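PDB 3FHF: N-glycosylase/DNA lyase from Methanocaldococcus jannaschii, which belongs to the 8-oxoguanine DNA glycosylase family of helix-hairpin-helix DNA repair proteins. Local coordinates for residues A[13-27]-A[193-207]. Residues are numbered along the deposited sequence; the frame is centred on the assembly and turned at random. Where two conformers were deposited one is given.
Sequences KIEELKNSEIKDIID and VNLKLSELDLYIWYL
Tyr203 and Tyr206, on the last helix, plug into the bend between two N-terminal helices, joining both ends of the chain in one largely apolar helix-helix contact. Helix 197-207 runs 101° to helix 13-18 and 126° to helix 22-27. Tyr203 is a knob in a hole made by Ile14, Leu17, Lys18 and Ile26. Ile26 CD1 lies over one face of its ring, 3.6 Å from the centroid; Leu195 CD1, from its own segment, covers the opposite face off-centre, and Leu17 CB lies at the edge, in the ring plane. The phenol OH reaches past Lys18 CG and Lys23 CG to a water, which donates to Asp27 OD1. Tyr206, its CG anti to the backbone N (chi1 175°), presents one ring face to Ile22, whose CG2 sits almost on the ring normal, 4.0 Å from the centroid, while CD1 meets the phenol end. Leu207 CD2 packs against Leu17 CD1 and comes tightly, 3.4 Å, to Lys13 CG. At the other border Lys18, bent at chi3, brings NZ to Val193 O at 2.8 Å, tilted from the carbonyl plane, and to Glu15 OE1 at 3.2 Å in a salt bridge. At the turn Ser20 OG donates to Leu17 O and accepts from Ile22 N, a capping bond. A tyrosine knob between two consecutive helices thus ties the last helix to the N-terminal pair in this all-helical glycosylase of the helix-hairpin-helix clan.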
ATOM      1  N   LYS A  13      14.210   5.985  17.782  1.00 16.88           N
ATOM      2  CA  LYS A  13      13.749   4.600  17.753  1.00 18.01           C
ATOM      3  C   LYS A  13      13.988   3.972  16.378  1.00 15.94           C
ATOM      4  O   LYS A  13      14.462   2.841  16.269  1.00 14.62           O
ATOM      5  CB  LYS A  13      12.256   4.538  18.082  1.00 18.58           C
ATOM      6  CG  LYS A  13      11.669   3.132  18.061  1.00 24.86           C
ATOM      7  CD  LYS A  13      12.390   2.196  19.032  1.00 26.99           C
ATOM      8  CE  LYS A  13      11.665   0.855  19.146  1.00 30.16           C
ATOM      9  NZ  LYS A  13      12.256  -0.026  20.198  1.00 32.62           N
ATOM     10  N   ILE A  14      13.647   4.703  15.325  1.00 15.88           N
ATOM     11  CA  ILE A  14      13.845   4.192  13.975  1.00 14.25           C
ATOM     12  C   ILE A  14      15.327   3.935  13.696  1.00 15.29           C
ATOM     13  O   ILE A  14      15.680   2.937  13.071  1.00 12.77           O
ATOM     14  CB  ILE A  14      13.251   5.165  12.931  1.00 13.56           C
ATOM     15  CG1 ILE A  14      11.724   5.135  13.039  1.00 13.48           C
ATOM     16  CG2 ILE A  14      13.687   4.771  11.517  1.00 15.09           C
ATOM     17  CD1 ILE A  14      11.015   6.217  12.238  1.00 13.71           C
ATOM     18  N   GLU A  15      16.196   4.830  14.160  1.00 15.90           N
ATOM     19  CA  GLU A  15      17.633   4.647  13.962  1.00 18.04           C
ATOM     20  C   GLU A  15      18.068   3.402  14.727  1.00 18.14           C
ATOM     21  O   GLU A  15      18.998   2.699  14.326  1.00 18.40           O
ATOM     22  CB  GLU A  15      18.411   5.862  14.474  1.00 21.92           C
ATOM     23  CG  GLU A  15      18.204   7.135  13.659  1.00 26.67           C
ATOM     24  CD  GLU A  15      18.796   7.055  12.259  1.00 28.94           C
ATOM     25  OE1 GLU A  15      19.458   6.045  11.940  1.00 29.85           O
ATOM     26  OE2 GLU A  15      18.606   8.015  11.475  1.00 32.07           O
ATOM     27  N   GLU A  16      17.391   3.134  15.837  1.00 17.12           N
ATOM     28  CA  GLU A  16      17.695   1.959  16.643  1.00 18.39           C
ATOM     29  C   GLU A  16      17.309   0.698  15.859  1.00 18.02           C
ATOM     30  O   GLU A  16      18.050  -0.288  15.833  1.00 18.42           O
ATOM     31  CB  GLU A  16      16.912   2.021  17.952  1.00 22.72           C
ATOM     32  CG  GLU A  16      17.758   1.774  19.181  1.00 31.00           C
ATOM     33  CD  GLU A  16      17.179   2.427  20.425  1.00 34.22           C
ATOM     34  OE1 GLU A  16      16.079   2.022  20.859  1.00 37.18           O
ATOM     35  OE2 GLU A  16      17.826   3.351  20.963  1.00 38.29           O
ATOM     36  N   LEU A  17      16.152   0.739  15.206  1.00 14.04           N
ATOM     37  CA  LEU A  17      15.695  -0.405  14.427  1.00 15.29           C
ATOM     38  C   LEU A  17      16.622  -0.653  13.237  1.00 15.93           C
ATOM     39  O   LEU A  17      16.902  -1.805  12.881  1.00 14.33           O
ATOM     40  CB  LEU A  17      14.264  -0.173  13.943  1.00 14.93           C
ATOM     41  CG  LEU A  17      13.177  -0.154  15.022  1.00 17.78           C
ATOM     42  CD1 LEU A  17      11.827   0.136  14.370  1.00 18.07           C
ATOM     43  CD2 LEU A  17      13.142  -1.498  15.752  1.00 17.67           C
ATOM     44  N   LYS A  18      17.098   0.429  12.626  1.00 15.57           N
ATOM     45  CA  LYS A  18      18.007   0.316  11.490  1.00 18.12           C
ATOM     46  C   LYS A  18      19.314  -0.352  11.908  1.00 19.86           C
ATOM     47  O   LYS A  18      20.012  -0.946  11.077  1.00 20.43           O
ATOM     48  CB  LYS A  18      18.286   1.697  10.893  1.00 17.95           C
ATOM     49  CG  LYS A  18      17.133   2.256  10.059  1.00 20.40           C
ATOM     50  CD  LYS A  18      17.380   3.703   9.661  1.00 22.93           C
ATOM     51  CE  LYS A  18      18.726   3.869   8.954  1.00 24.82           C
ATOM     52  NZ  LYS A  18      19.091   5.312   8.810  1.00 27.38           N
ATOM     53  N   ASN A  19      19.640  -0.258  13.196  1.00 20.73           N
ATOM     54  CA  ASN A  19      20.855  -0.875  13.734  1.00 24.04           C
ATOM     55  C   ASN A  19      20.559  -2.222  14.387  1.00 24.13           C
ATOM     56  O   ASN A  19      21.296  -2.671  15.264  1.00 24.44           O
ATOM     57  CB  ASN A  19      21.521   0.043  14.765  1.00 27.90           C
ATOM     58  CG  ASN A  19      22.155   1.265  14.129  1.00 32.35           C
ATOM     59  OD1 ASN A  19      22.974   1.146  13.218  1.00 35.07           O
ATOM     60  ND2 ASN A  19      21.781   2.450  14.608  1.00 34.82           N
ATOM     61  N   SER A  20      19.477  -2.864  13.958  1.00 23.34           N
ATOM     62  CA  SER A  20      19.091  -4.164  14.503  1.00 21.28           C
ATOM     63  C   SER A  20      18.850  -5.147  13.360  1.00 20.79           C
ATOM     64  O   SER A  20      18.965  -4.785  12.191  1.00 19.41           O
ATOM     65  CB  SER A  20      17.812  -4.031  15.324  1.00 20.01           C
ATOM     66  OG  SER A  20      16.689  -3.818  14.485  1.00 21.42           O
ATOM     67  N   GLU A  21      18.512  -6.388  13.698  1.00 21.95           N
ATOM     68  CA  GLU A  21      18.250  -7.403  12.678  1.00 22.57           C
ATOM     69  C   GLU A  21      16.956  -7.087  11.935  1.00 19.91           C
ATOM     70  O   GLU A  21      16.693  -7.623  10.858  1.00 18.33           O
ATOM     71  CB  GLU A  21      18.177  -8.796  13.317  1.00 26.11           C
ATOM     72  CG  GLU A  21      17.994  -8.790  14.829  1.00 32.16           C
ATOM     73  CD  GLU A  21      18.372 -10.120  15.475  1.00 36.18           C
ATOM     74  OE1 GLU A  21      19.528 -10.572  15.291  1.00 39.25           O
ATOM     75  OE2 GLU A  21      17.518 -10.712  16.172  1.00 38.59           O
ATOM     76  N   ILE A  22      16.154  -6.202  12.512  1.00 16.58           N
ATOM     77  CA  ILE A  22      14.898  -5.811  11.889  1.00 18.29           C
ATOM     78  C   ILE A  22      15.179  -5.195  10.523  1.00 16.80           C
ATOM     79  O   ILE A  22      14.384  -5.338   9.593  1.00 16.17           O
ATOM     80  CB  ILE A  22      14.142  -4.785  12.760  1.00 19.11           C
ATOM     81  CG1 ILE A  22      13.846  -5.393  14.135  1.00 23.40           C
ATOM     82  CG2 ILE A  22      12.864  -4.361  12.076  1.00 21.06           C
ATOM     83  CD1 ILE A  22      13.110  -6.715  14.089  1.00 23.16           C
ATOM     84  N   LYS A  23      16.317  -4.516  10.399  1.00 14.94           N
ATOM     85  CA  LYS A  23      16.673  -3.895   9.132  1.00 15.84           C
ATOM     86  C   LYS A  23      16.771  -4.918   8.003  1.00 15.06           C
ATOM     87  O   LYS A  23      16.287  -4.686   6.891  1.00 15.56           O
ATOM     88  CB  LYS A  23      18.005  -3.142   9.244  1.00 16.79           C
ATOM     89  CG  LYS A  23      18.379  -2.423   7.948  1.00 17.82           C
ATOM     90  CD  LYS A  23      19.663  -1.629   8.061  0.50 19.45           C
ATOM     91  CE  LYS A  23      19.739  -0.580   6.959  0.50 20.18           C
ATOM     92  NZ  LYS A  23      19.563  -1.164   5.599  0.50 20.52           N
ATOM     93  N   ASP A  24      17.403  -6.052   8.285  1.00 14.65           N
ATOM     94  CA  ASP A  24      17.560  -7.090   7.273  1.00 14.69           C
ATOM     95  C   ASP A  24      16.228  -7.711   6.874  1.00 12.08           C
ATOM     96  O   ASP A  24      16.025  -8.088   5.721  1.00 11.21           O
ATOM     97  CB  ASP A  24      18.491  -8.191   7.774  1.00 17.48           C
ATOM     98  CG  ASP A  24      19.945  -7.770   7.782  1.00 22.96           C
ATOM     99  OD1 ASP A  24      20.306  -6.824   7.053  1.00 22.67           O
ATOM    100  OD2 ASP A  24      20.736  -8.405   8.513  1.00 27.50           O
ATOM    101  N   ILE A  25      15.325  -7.825   7.837  1.00 11.71           N
ATOM    102  CA  ILE A  25      14.016  -8.404   7.582  1.00 13.23           C
ATOM    103  C   ILE A  25      13.192  -7.473   6.699  1.00 11.56           C
ATOM    104  O   ILE A  25      12.545  -7.915   5.755  1.00 12.40           O
ATOM    105  CB  ILE A  25      13.271  -8.681   8.917  1.00 14.23           C
ATOM    106  CG1 ILE A  25      14.027  -9.765   9.699  1.00 15.46           C
ATOM    107  CG2 ILE A  25      11.829  -9.107   8.644  1.00 14.91           C
ATOM    108  CD1 ILE A  25      13.483 -10.054  11.091  1.00 18.71           C
ATOM    109  N   ILE A  26      13.217  -6.183   7.007  1.00 10.97           N
ATOM    110  CA  ILE A  26      12.478  -5.212   6.218  1.00 11.21           C
ATOM    111  C   ILE A  26      13.108  -5.063   4.828  1.00 11.98           C
ATOM    112  O   ILE A  26      12.398  -4.997   3.820  1.00 11.47           O
ATOM    113  CB  ILE A  26      12.431  -3.852   6.941  1.00 10.94           C
ATOM    114  CG1 ILE A  26      11.470  -3.953   8.140  1.00 11.41           C
ATOM    115  CG2 ILE A  26      12.002  -2.749   5.973  1.00 11.35           C
ATOM    116  CD1 ILE A  26      11.419  -2.702   8.998  1.00 10.67           C
ATOM    117  N   ASP A  27      14.438  -5.025   4.771  1.00 12.25           N
ATOM    118  CA  ASP A  27      15.127  -4.900   3.489  1.00 12.76           C
ATOM    119  C   ASP A  27      14.776  -6.056   2.563  1.00 12.09           C
ATOM    120  O   ASP A  27      14.633  -5.858   1.360  1.00 12.53           O
ATOM    121  CB  ASP A  27      16.652  -4.839   3.676  1.00 17.02           C
ATOM    122  CG  ASP A  27      17.131  -3.481   4.177  1.00 23.24           C
ATOM    123  OD1 ASP A  27      16.325  -2.524   4.207  1.00 26.59           O
ATOM    124  OD2 ASP A  27      18.325  -3.362   4.528  1.00 27.67           O
ATOM    125  N   VAL A 193      15.523  10.248   8.458  1.00 25.58           N
ATOM    126  CA  VAL A 193      16.080   8.972   8.902  1.00 23.27           C
ATOM    127  C   VAL A 193      16.713   8.203   7.746  1.00 22.17           C
ATOM    128  O   VAL A 193      17.069   7.035   7.881  1.00 22.27           O
ATOM    129  CB  VAL A 193      15.016   8.068   9.589  1.00 24.97           C
ATOM    130  CG1 VAL A 193      14.587   8.693  10.901  1.00 25.22           C
ATOM    131  CG2 VAL A 193      13.811   7.866   8.682  1.00 22.26           C
ATOM    132  N   ASN A 194      16.848   8.880   6.610  0.50 22.72           N
ATOM    133  CA  ASN A 194      17.432   8.294   5.408  0.50 21.34           C
ATOM    134  C   ASN A 194      16.740   7.021   4.927  0.50 20.29           C
ATOM    135  O   ASN A 194      17.393   6.032   4.592  0.50 20.79           O
ATOM    136  CB  ASN A 194      18.923   8.030   5.619  0.50 23.30           C
ATOM    137  CG  ASN A 194      19.745   9.305   5.597  0.50 24.82           C
ATOM    138  OD1 ASN A 194      19.650  10.141   6.497  0.50 26.41           O
ATOM    139  ND2 ASN A 194      20.550   9.465   4.556  0.50 25.97           N
ATOM    140  N   LEU A 195      15.414   7.058   4.886  1.00 18.45           N
ATOM    141  CA  LEU A 195      14.626   5.919   4.420  1.00 16.47           C
ATOM    142  C   LEU A 195      13.689   6.406   3.324  1.00 15.98           C
ATOM    143  O   LEU A 195      13.223   7.541   3.366  1.00 15.42           O
ATOM    144  CB  LEU A 195      13.782   5.325   5.553  1.00 13.17           C
ATOM    145  CG  LEU A 195      14.471   4.617   6.718  1.00 14.89           C
ATOM    146  CD1 LEU A 195      13.416   4.181   7.735  1.00 15.70           C
ATOM    147  CD2 LEU A 195      15.243   3.399   6.208  1.00 16.35           C
ATOM    148  N   LYS A 196      13.425   5.552   2.340  1.00 16.61           N
ATOM    149  CA  LYS A 196      12.511   5.894   1.256  1.00 15.67           C
ATOM    150  C   LYS A 196      11.116   5.689   1.842  1.00 14.05           C
ATOM    151  O   LYS A 196      10.977   5.028   2.867  1.00 11.87           O
ATOM    152  CB  LYS A 196      12.701   4.942   0.078  1.00 17.58           C
ATOM    153  CG  LYS A 196      14.114   4.886  -0.465  1.00 22.21           C
ATOM    154  CD  LYS A 196      14.235   3.810  -1.536  1.00 25.21           C
ATOM    155  CE  LYS A 196      15.688   3.602  -1.948  1.00 30.88           C
ATOM    156  NZ  LYS A 196      16.313   4.879  -2.399  1.00 34.92           N
ATOM    157  N   LEU A 197      10.090   6.238   1.203  1.00 11.99           N
ATOM    158  CA  LEU A 197       8.730   6.065   1.715  1.00 13.36           C
ATOM    159  C   LEU A 197       8.309   4.600   1.748  1.00 11.16           C
ATOM    160  O   LEU A 197       7.591   4.184   2.649  1.00 12.78           O
ATOM    161  CB  LEU A 197       7.734   6.879   0.882  1.00 14.15           C
ATOM    162  CG  LEU A 197       7.761   8.380   1.190  1.00 15.56           C
ATOM    163  CD1 LEU A 197       6.877   9.126   0.203  1.00 16.05           C
ATOM    164  CD2 LEU A 197       7.283   8.609   2.631  1.00 15.87           C
ATOM    165  N   SER A 198       8.762   3.811   0.778  1.00 10.62           N
ATOM    166  CA  SER A 198       8.416   2.387   0.744  1.00  9.91           C
ATOM    167  C   SER A 198       8.905   1.708   2.030  1.00 10.32           C
ATOM    168  O   SER A 198       8.182   0.923   2.651  1.00  8.89           O
ATOM    169  CB  SER A 198       9.071   1.715  -0.468  1.00 11.01           C
ATOM    170  OG  SER A 198      10.471   1.933  -0.455  1.00 10.09           O
ATOM    171  N   GLU A 199      10.136   2.032   2.422  1.00 10.37           N
ATOM    172  CA  GLU A 199      10.771   1.469   3.613  1.00 11.87           C
ATOM    173  C   GLU A 199      10.191   2.015   4.913  1.00 12.52           C
ATOM    174  O   GLU A 199       9.932   1.257   5.859  1.00  9.12           O
ATOM    175  CB  GLU A 199      12.277   1.753   3.577  1.00 15.78           C
ATOM    176  CG  GLU A 199      13.011   1.122   2.403  1.00 19.65           C
ATOM    177  CD  GLU A 199      14.412   1.687   2.198  1.00 23.03           C
ATOM    178  OE1 GLU A 199      15.249   0.969   1.619  1.00 29.89           O
ATOM    179  OE2 GLU A 199      14.681   2.842   2.593  1.00 19.94           O
ATOM    180  N   LEU A 200       9.994   3.328   4.962  1.00 11.08           N
ATOM    181  CA  LEU A 200       9.456   3.974   6.157  1.00 13.50           C
ATOM    182  C   LEU A 200       8.136   3.341   6.559  1.00 14.27           C
ATOM    183  O   LEU A 200       7.878   3.132   7.744  1.00 14.66           O
ATOM    184  CB  LEU A 200       9.238   5.472   5.911  1.00 11.64           C
ATOM    185  CG  LEU A 200       8.752   6.286   7.116  1.00 14.42           C
ATOM    186  CD1 LEU A 200       9.859   6.334   8.151  1.00 13.03           C
ATOM    187  CD2 LEU A 200       8.357   7.701   6.694  1.00 13.85           C
ATOM    188  N   ASP A 201       7.306   3.044   5.566  1.00 12.64           N
ATOM    189  CA  ASP A 201       6.005   2.445   5.811  1.00 14.48           C
ATOM    190  C   ASP A 201       6.108   1.162   6.624  1.00 12.60           C
ATOM    191  O   ASP A 201       5.315   0.940   7.544  1.00 10.11           O
ATOM    192  CB  ASP A 201       5.295   2.158   4.484  1.00 15.62           C
ATOM    193  CG  ASP A 201       3.971   1.443   4.680  1.00 17.88           C
ATOM    194  OD1 ASP A 201       3.946   0.191   4.585  1.00 16.04           O
ATOM    195  OD2 ASP A 201       2.961   2.136   4.945  1.00 16.81           O
ATOM    196  N   LEU A 202       7.077   0.315   6.279  1.00 10.13           N
ATOM    197  CA  LEU A 202       7.269  -0.942   6.995  1.00  8.88           C
ATOM    198  C   LEU A 202       7.854  -0.722   8.397  1.00 10.34           C
ATOM    199  O   LEU A 202       7.501  -1.443   9.332  1.00  9.76           O
ATOM    200  CB  LEU A 202       8.149  -1.899   6.174  1.00  8.87           C
ATOM    201  CG  LEU A 202       7.528  -2.318   4.827  1.00 11.09           C
ATOM    202  CD1 LEU A 202       8.452  -3.290   4.082  1.00  9.28           C
ATOM    203  CD2 LEU A 202       6.171  -2.979   5.082  1.00  9.06           C
ATOM    204  N   TYR A 203       8.734   0.268   8.559  1.00 11.05           N
ATOM    205  CA  TYR A 203       9.288   0.547   9.886  1.00 12.14           C
ATOM    206  C   TYR A 203       8.166   1.025  10.795  1.00 10.84           C
ATOM    207  O   TYR A 203       8.092   0.639  11.962  1.00 11.14           O
ATOM    208  CB  TYR A 203      10.390   1.614   9.837  1.00 12.46           C
ATOM    209  CG  TYR A 203      11.751   1.059   9.476  1.00 13.71           C
ATOM    210  CD1 TYR A 203      12.102   0.822   8.145  1.00 14.14           C
ATOM    211  CD2 TYR A 203      12.682   0.758  10.468  1.00 13.50           C
ATOM    212  CE1 TYR A 203      13.347   0.303   7.811  1.00 13.39           C
ATOM    213  CE2 TYR A 203      13.933   0.230  10.146  1.00 16.16           C
ATOM    214  CZ  TYR A 203      14.256   0.008   8.815  1.00 16.65           C
ATOM    215  OH  TYR A 203      15.486  -0.511   8.498  1.00 16.20           O
ATOM    216  N   ILE A 204       7.288   1.863  10.260  0.50 11.35           N
ATOM    217  CA  ILE A 204       6.169   2.371  11.039  0.50 11.79           C
ATOM    218  C   ILE A 204       5.220   1.240  11.439  0.50 11.94           C
ATOM    219  O   ILE A 204       4.784   1.168  12.592  0.50 11.35           O
ATOM    220  CB  ILE A 204       5.401   3.460  10.259  0.50 12.77           C
ATOM    221  CG1 ILE A 204       6.290   4.703  10.130  0.50 11.82           C
ATOM    222  CG2 ILE A 204       4.083   3.782  10.957  0.50 12.70           C
ATOM    223  CD1 ILE A 204       5.651   5.872   9.410  0.50 10.99           C
ATOM    224  N   TRP A 205       4.901   0.351  10.503  1.00  9.92           N
ATOM    225  CA  TRP A 205       4.023  -0.766  10.825  1.00 11.07           C
ATOM    226  C   TRP A 205       4.694  -1.674  11.849  1.00 12.16           C
ATOM    227  O   TRP A 205       4.039  -2.180  12.764  1.00 11.75           O
ATOM    228  CB  TRP A 205       3.647  -1.581   9.580  1.00 10.08           C
ATOM    229  CG  TRP A 205       2.369  -1.123   8.940  1.00 12.06           C
ATOM    230  CD1 TRP A 205       2.233  -0.443   7.763  1.00 13.01           C
ATOM    231  CD2 TRP A 205       1.045  -1.287   9.463  1.00 14.61           C
ATOM    232  NE1 TRP A 205       0.905  -0.170   7.524  1.00 14.68           N
ATOM    233  CE2 TRP A 205       0.156  -0.679   8.550  1.00 15.49           C
ATOM    234  CE3 TRP A 205       0.524  -1.889  10.615  1.00 15.55           C
ATOM    235  CZ2 TRP A 205      -1.232  -0.654   8.753  1.00 18.92           C
ATOM    236  CZ3 TRP A 205      -0.854  -1.865  10.818  1.00 18.47           C
ATOM    237  CH2 TRP A 205      -1.714  -1.251   9.891  1.00 16.97           C
ATOM    238  N   TYR A 206       6.001  -1.873  11.717  1.00 11.08           N
ATOM    239  CA  TYR A 206       6.689  -2.736  12.663  1.00 12.63           C
ATOM    240  C   TYR A 206       6.619  -2.167  14.072  1.00 13.32           C
ATOM    241  O   TYR A 206       6.456  -2.915  15.037  1.00 14.21           O
ATOM    242  CB  TYR A 206       8.147  -2.944  12.268  1.00 13.18           C
ATOM    243  CG  TYR A 206       8.901  -3.729  13.309  1.00 13.25           C
ATOM    244  CD1 TYR A 206       9.626  -3.083  14.308  1.00 16.95           C
ATOM    245  CD2 TYR A 206       8.847  -5.120  13.328  1.00 17.04           C
ATOM    246  CE1 TYR A 206      10.278  -3.807  15.304  1.00 16.53           C
ATOM    247  CE2 TYR A 206       9.489  -5.849  14.315  1.00 17.54           C
ATOM    248  CZ  TYR A 206      10.201  -5.187  15.299  1.00 17.82           C
ATOM    249  OH  TYR A 206      10.826  -5.910  16.286  1.00 22.21           O
ATOM    250  N   LEU A 207       6.739  -0.849  14.188  1.00 12.87           N
ATOM    251  CA  LEU A 207       6.660  -0.189  15.489  1.00 15.37           C
ATOM    252  C   LEU A 207       5.269  -0.347  16.091  1.00 15.89           C
ATOM    253  O   LEU A 207       5.110  -0.399  17.305  1.00 17.68           O
ATOM    254  CB  LEU A 207       6.969   1.302  15.355  1.00 14.40           C
ATOM    255  CG  LEU A 207       8.443   1.682  15.219  1.00 16.90           C
ATOM    256  CD1 LEU A 207       8.567   3.155  14.839  1.00 18.29           C
ATOM    257  CD2 LEU A 207       9.150   1.400  16.531  1.00 15.71           C
TER
HETATM  258  O   HOH W   1      19.776   8.630   9.334  1.00 40.76           O
HETATM  259  O   HOH W   2      15.888  -0.298   5.901  1.00 21.50           O
HETATM  260  O   HOH W   3      15.189  -1.446   2.203  1.00 35.32           O